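Long-range contact in Alpha/beta hydrolase fold protein (Ochrobactrum, PDB 4G9E), which is an N-acyl homoserine lactonase of the alpha/beta-hydrolase fold that probably hydrolyses the ester bond of the lactone ring in bacterial quorum-sensing signals: residues His106-Met118 with Gly197-Ile211. Numbering follows the deposited sequence.
Sequences HIGIEMIARYPEM and GGNQRDIVAEAQLPI
His106 and Gln200 meet in a nearly straight hydrogen bond, His106 ND1 donating to Gln200 OE1 at 2.8 Å with an N-H...O angle of 175°. The bond lies in the imidazole plane and lands on a lone pair of the amide oxygen, although the two flat groups are turned well away from coplanar. Since the side chain of His106 also touches the bound N-butanoyl-L-homoserine, Gln200 acts as a second-shell residue that fixes the rotation of a pocket ring. One turn on, Ile109 presents two branches: its CG2, anti to the backbone N, rests 3.7 Å from Ile203 CG2 and also meets the aliphatic part of Gln200, while CD1 packs on Val204 CG1. Glu110 bends at chi2, bringing its buried carboxylate to the start of the other segment. In one of its two modelled conformers, Glu110 OE2 accepts a longer bond from Gln200 NE2 (3.3 Å) on its anti lone pair, and Gly198 N reaches OE1 on the syn side, 30° out of plane, in a long, bent bond. The Gln200 amide thus bridges His106 and Glu110, its oxygen serving one and its nitrogen the other. Further along, Ile112 pushes CD1 into an apolar cluster of Ile203, Ala207, Leu209 and Ile211, with Leu209 CD2 at 4.0 Å. Met118 finishes the row, its SD lying 3.7 Å from Leu209 CD1. The principle illustrated is a polar relay through Gln200 bordering an apolar core of Ile109, Ile112, Ile203, Val204 and Leu209. Helices 106-111 and 200-206 cross at 62° with axes 10.0 Å apart, the first belonging to the helix that follows the probable nucleophile elbow. Helix 77-91 flanks both His106 and Gln200 through Met77, and the second segment runs on into strand 211-216, next to strand 120-124 in the central sheet.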
loop_
_atom_site.group_PDB
_atom_site.type_symbol
_atom_site.label_atom_id
_atom_site.label_comp_id
_atom_site.label_asym_id
_atom_site.label_seq_id
_atom_site.Cartn_x
_atom_site.Cartn_y
_atom_site.Cartn_z
ATOM N N HIS A 106 -2.073 -4.219 3.078
ATOM C CA HIS A 106 -1.828 -5.419 3.876
ATOM C C HIS A 106 -0.495 -5.301 4.630
ATOM O O HIS A 106 -0.382 -5.700 5.790
ATOM C CB HIS A 106 -1.830 -6.665 2.982
ATOM C CG HIS A 106 -3.142 -6.919 2.306
ATOM N ND1 HIS A 106 -4.231 -7.462 2.955
ATOM C CD2 HIS A 106 -3.543 -6.687 1.033
ATOM C CE1 HIS A 106 -5.243 -7.559 2.108
ATOM N NE2 HIS A 106 -4.854 -7.090 0.934
ATOM N N ILE A 107 0.518 -4.774 3.951
ATOM C CA ILE A 107 1.808 -4.506 4.568
ATOM C C ILE A 107 1.653 -3.518 5.728
ATOM O O ILE A 107 2.188 -3.728 6.820
ATOM C CB ILE A 107 2.822 -3.991 3.524
ATOM C CG1 ILE A 107 3.087 -5.079 2.473
ATOM C CG2 ILE A 107 4.108 -3.506 4.196
ATOM C CD1 ILE A 107 3.820 -4.584 1.253
ATOM N N GLY A 108 0.898 -2.446 5.501
ATOM C CA GLY A 108 0.639 -1.476 6.552
ATOM C C GLY A 108 -0.009 -2.087 7.785
ATOM O O GLY A 108 0.329 -1.748 8.917
ATOM N N ILE A 109 -0.946 -3.005 7.566
ATOM C CA ILE A 109 -1.576 -3.711 8.676
ATOM C C ILE A 109 -0.530 -4.519 9.467
ATOM O O ILE A 109 -0.519 -4.504 10.703
ATOM C CB ILE A 109 -2.739 -4.609 8.184
ATOM C CG1 ILE A 109 -3.874 -3.756 7.599
ATOM C CG2 ILE A 109 -3.248 -5.505 9.321
ATOM C CD1 ILE A 109 -4.922 -4.568 6.861
ATOM N N GLU A 110 0.355 -5.216 8.758
ATOM C CA GLU A 110 1.425 -5.945 9.428
ATOM C C GLU A 110 2.446 -5.001 10.090
ATOM O O GLU A 110 3.149 -5.407 11.009
ATOM C CB GLU A 110 2.096 -6.941 8.477
ATOM C CG GLU A 110 1.148 -7.988 7.876
ATOM C CD GLU A 110 0.551 -8.942 8.903
ATOM O OE1 GLU A 110 1.139 -9.115 9.988
ATOM O OE2 GLU A 110 -0.522 -9.514 8.616
ATOM N N MET A 111 2.504 -3.744 9.654
ATOM C CA MET A 111 3.391 -2.780 10.297
ATOM C C MET A 111 2.874 -2.281 11.636
ATOM O O MET A 111 3.642 -1.742 12.421
ATOM C CB MET A 111 3.684 -1.580 9.399
ATOM C CG MET A 111 4.625 -1.872 8.265
ATOM S SD MET A 111 4.984 -0.412 7.267
ATOM C CE MET A 111 6.028 0.534 8.363
ATOM N N ILE A 112 1.585 -2.442 11.907
ATOM C CA ILE A 112 1.034 -1.908 13.148
ATOM C C ILE A 112 1.813 -2.432 14.354
ATOM O O ILE A 112 2.160 -1.672 15.256
ATOM C CB ILE A 112 -0.479 -2.181 13.266
ATOM C CG1 ILE A 112 -1.245 -1.397 12.190
ATOM C CG2 ILE A 112 -0.993 -1.833 14.661
ATOM C CD1 ILE A 112 -2.705 -1.756 12.093
ATOM N N ALA A 113 2.123 -3.724 14.360
ATOM C CA ALA A 113 2.841 -4.319 15.482
ATOM C C ALA A 113 4.320 -3.942 15.520
ATOM O O ALA A 113 4.952 -4.001 16.570
ATOM C CB ALA A 113 2.705 -5.823 15.429
ATOM N N ARG A 114 4.873 -3.590 14.370
ATOM C CA ARG A 114 6.303 -3.368 14.206
ATOM C C ARG A 114 6.725 -1.910 14.310
ATOM O O ARG A 114 7.900 -1.622 14.509
ATOM C CB ARG A 114 6.744 -3.911 12.846
ATOM C CG ARG A 114 6.582 -5.420 12.717
ATOM C CD ARG A 114 6.860 -5.896 11.295
ATOM N NE ARG A 114 6.975 -7.347 11.269
ATOM C CZ ARG A 114 5.952 -8.190 11.211
ATOM N NH1 ARG A 114 4.710 -7.740 11.115
ATOM N NH2 ARG A 114 6.176 -9.498 11.238
ATOM N N TYR A 115 5.757 -1.009 14.150
ATOM C CA TYR A 115 6.004 0.420 13.984
ATOM C C TYR A 115 5.039 1.140 14.917
ATOM O O TYR A 115 4.043 1.717 14.485
ATOM C CB TYR A 115 5.775 0.788 12.517
ATOM C CG TYR A 115 6.245 2.165 12.102
ATOM C CD1 TYR A 115 7.596 2.497 12.095
ATOM C CD2 TYR A 115 5.338 3.129 11.683
ATOM C CE1 TYR A 115 8.029 3.761 11.710
ATOM C CE2 TYR A 115 5.764 4.394 11.287
ATOM C CZ TYR A 115 7.104 4.703 11.301
ATOM O OH TYR A 115 7.512 5.956 10.905
ATOM N N PRO A 116 5.332 1.080 16.224
ATOM C CA PRO A 116 4.361 1.394 17.274
ATOM C C PRO A 116 3.950 2.859 17.359
ATOM O O PRO A 116 2.898 3.145 17.921
ATOM C CB PRO A 116 5.091 0.964 18.559
ATOM C CG PRO A 116 6.536 1.053 18.214
ATOM C CD PRO A 116 6.599 0.581 16.792
ATOM N N GLU A 117 4.743 3.756 16.814
ATOM C CA GLU A 117 4.402 5.188 16.876
ATOM C C GLU A 117 3.694 5.691 15.602
ATOM O O GLU A 117 3.482 6.903 15.441
ATOM C CB GLU A 117 5.627 6.024 17.212
ATOM C CG GLU A 117 6.129 5.834 18.645
ATOM C CD GLU A 117 5.222 6.516 19.742
ATOM O OE1 GLU A 117 4.178 7.171 19.426
ATOM O OE2 GLU A 117 5.563 6.377 20.950
ATOM N N MET A 118 3.295 4.745 14.744
ATOM C CA MET A 118 2.495 5.078 13.569
ATOM C C MET A 118 1.337 5.970 13.990
ATOM O O MET A 118 0.603 5.637 14.919
ATOM C CB MET A 118 1.944 3.796 12.947
ATOM C CG MET A 118 1.514 3.963 11.500
ATOM S SD MET A 118 0.649 2.543 10.802
ATOM C CE MET A 118 1.916 1.276 10.883
ATOM N N GLY A 197 1.621 -14.696 8.446
ATOM C CA GLY A 197 1.715 -13.479 9.230
ATOM C C GLY A 197 0.533 -13.319 10.163
ATOM O O GLY A 197 -0.304 -14.211 10.281
ATOM N N GLY A 198 0.458 -12.179 10.832
ATOM C CA GLY A 198 -0.613 -11.930 11.779
ATOM C C GLY A 198 -1.968 -11.871 11.099
ATOM O O GLY A 198 -2.100 -11.316 10.010
ATOM N N ASN A 199 -2.980 -12.431 11.753
ATOM C CA ASN A 199 -4.354 -12.440 11.254
ATOM C C ASN A 199 -4.845 -10.999 11.129
ATOM O O ASN A 199 -4.996 -10.287 12.130
ATOM C CB ASN A 199 -5.221 -13.249 12.226
ATOM C CG ASN A 199 -6.672 -13.319 11.813
ATOM O OD1 ASN A 199 -7.257 -12.334 11.366
ATOM N ND2 ASN A 199 -7.270 -14.492 11.978
ATOM N N GLN A 200 -5.074 -10.557 9.896
ATOM C CA GLN A 200 -5.345 -9.145 9.641
ATOM C C GLN A 200 -6.721 -8.696 10.107
ATOM O O GLN A 200 -6.921 -7.534 10.459
ATOM C CB GLN A 200 -5.143 -8.831 8.162
ATOM C CG GLN A 200 -3.679 -8.950 7.775
ATOM C CD GLN A 200 -3.450 -8.870 6.292
ATOM O OE1 GLN A 200 -4.295 -8.372 5.551
ATOM N NE2 GLN A 200 -2.303 -9.370 5.842
ATOM N N ARG A 201 -7.675 -9.615 10.100
ATOM C CA ARG A 201 -8.992 -9.317 10.628
ATOM C C ARG A 201 -8.882 -8.946 12.101
ATOM O O ARG A 201 -9.417 -7.925 12.542
ATOM C CB ARG A 201 -9.926 -10.505 10.448
ATOM C CG ARG A 201 -11.291 -10.304 11.059
ATOM C CD ARG A 201 -12.040 -11.616 11.098
ATOM N NE ARG A 201 -11.321 -12.573 11.931
ATOM C CZ ARG A 201 -11.286 -13.881 11.708
ATOM N NH1 ARG A 201 -11.937 -14.397 10.674
ATOM N NH2 ARG A 201 -10.601 -14.675 12.520
ATOM N N ASP A 202 -8.171 -9.774 12.861
ATOM C CA ASP A 202 -8.027 -9.516 14.283
ATOM C C ASP A 202 -7.180 -8.273 14.545
ATOM O O ASP A 202 -7.485 -7.486 15.441
ATOM C CB ASP A 202 -7.430 -10.722 15.006
ATOM C CG ASP A 202 -8.328 -11.949 14.940
ATOM O OD1 ASP A 202 -9.514 -11.817 14.573
ATOM O OD2 ASP A 202 -7.845 -13.050 15.258
ATOM N N ILE A 203 -6.124 -8.080 13.759
ATOM C CA ILE A 203 -5.267 -6.920 13.960
ATOM C C ILE A 203 -6.054 -5.620 13.816
ATOM O O ILE A 203 -5.949 -4.743 14.673
ATOM C CB ILE A 203 -4.074 -6.909 12.999
ATOM C CG1 ILE A 203 -3.078 -7.992 13.401
ATOM C CG2 ILE A 203 -3.383 -5.557 13.008
ATOM C CD1 ILE A 203 -2.068 -8.320 12.324
ATOM N N VAL A 204 -6.849 -5.483 12.756
ATOM C CA VAL A 204 -7.544 -4.212 12.570
ATOM C C VAL A 204 -8.679 -4.025 13.575
ATOM O O VAL A 204 -8.980 -2.894 13.952
ATOM C CB VAL A 204 -8.020 -3.959 11.116
ATOM C CG1 VAL A 204 -6.848 -4.002 10.145
ATOM C CG2 VAL A 204 -9.157 -4.891 10.705
ATOM N N ALA A 205 -9.280 -5.123 14.028
ATOM C CA ALA A 205 -10.346 -5.055 15.023
ATOM C C ALA A 205 -9.827 -4.536 16.356
ATOM O O ALA A 205 -10.533 -3.827 17.077
ATOM C CB ALA A 205 -11.001 -6.425 15.208
ATOM N N GLU A 206 -8.585 -4.891 16.673
ATOM C CA GLU A 206 -8.013 -4.626 17.986
ATOM C C GLU A 206 -7.097 -3.401 18.014
ATOM O O GLU A 206 -6.760 -2.895 19.084
ATOM C CB GLU A 206 -7.297 -5.887 18.478
ATOM C CG GLU A 206 -8.270 -7.052 18.662
ATOM C CD GLU A 206 -7.609 -8.421 18.751
ATOM O OE1 GLU A 206 -6.376 -8.512 18.937
ATOM O OE2 GLU A 206 -8.343 -9.426 18.633
ATOM N N ALA A 207 -6.731 -2.902 16.835
ATOM C CA ALA A 207 -5.822 -1.766 16.740
ATOM C C ALA A 207 -6.473 -0.478 17.232
ATOM O O ALA A 207 -7.613 -0.176 16.882
ATOM C CB ALA A 207 -5.344 -1.602 15.307
ATOM N N GLN A 208 -5.734 0.269 18.028
ATOM C CA GLN A 208 -6.263 1.520 18.613
ATOM C C GLN A 208 -6.017 2.757 17.727
ATOM O O GLN A 208 -6.695 3.772 17.864
ATOM C CB GLN A 208 -5.626 1.773 19.987
ATOM C CG GLN A 208 -5.802 0.601 20.933
ATOM C CD GLN A 208 -7.227 0.448 21.183
ATOM O OE1 GLN A 208 -7.934 -0.327 20.551
ATOM N NE2 GLN A 208 -7.714 1.288 22.040
ATOM N N LEU A 209 -4.999 2.692 16.873
ATOM C CA LEU A 209 -4.693 3.852 16.037
ATOM C C LEU A 209 -5.803 4.083 15.012
ATOM O O LEU A 209 -6.553 3.168 14.671
ATOM C CB LEU A 209 -3.333 3.720 15.341
ATOM C CG LEU A 209 -3.279 3.047 13.967
ATOM C CD1 LEU A 209 -1.897 3.170 13.348
ATOM C CD2 LEU A 209 -3.708 1.590 14.059
ATOM N N PRO A 210 -5.927 5.320 14.524
ATOM C CA PRO A 210 -6.936 5.560 13.492
ATOM C C PRO A 210 -6.616 4.780 12.225
ATOM O O PRO A 210 -5.491 4.843 11.722
ATOM C CB PRO A 210 -6.811 7.065 13.220
ATOM C CG PRO A 210 -6.137 7.628 14.424
ATOM C CD PRO A 210 -5.208 6.550 14.892
ATOM N N ILE A 211 -7.615 4.073 11.713
ATOM C CA ILE A 211 -7.500 3.423 10.418
ATOM C C ILE A 211 -8.555 4.009 9.491
ATOM O O ILE A 211 -9.746 3.995 9.803
ATOM C CB ILE A 211 -7.638 1.882 10.504
ATOM C CG1 ILE A 211 -6.490 1.304 11.340
ATOM C CG2 ILE A 211 -7.636 1.298 9.099
ATOM C CD1 ILE A 211 -6.579 -0.200 11.591
#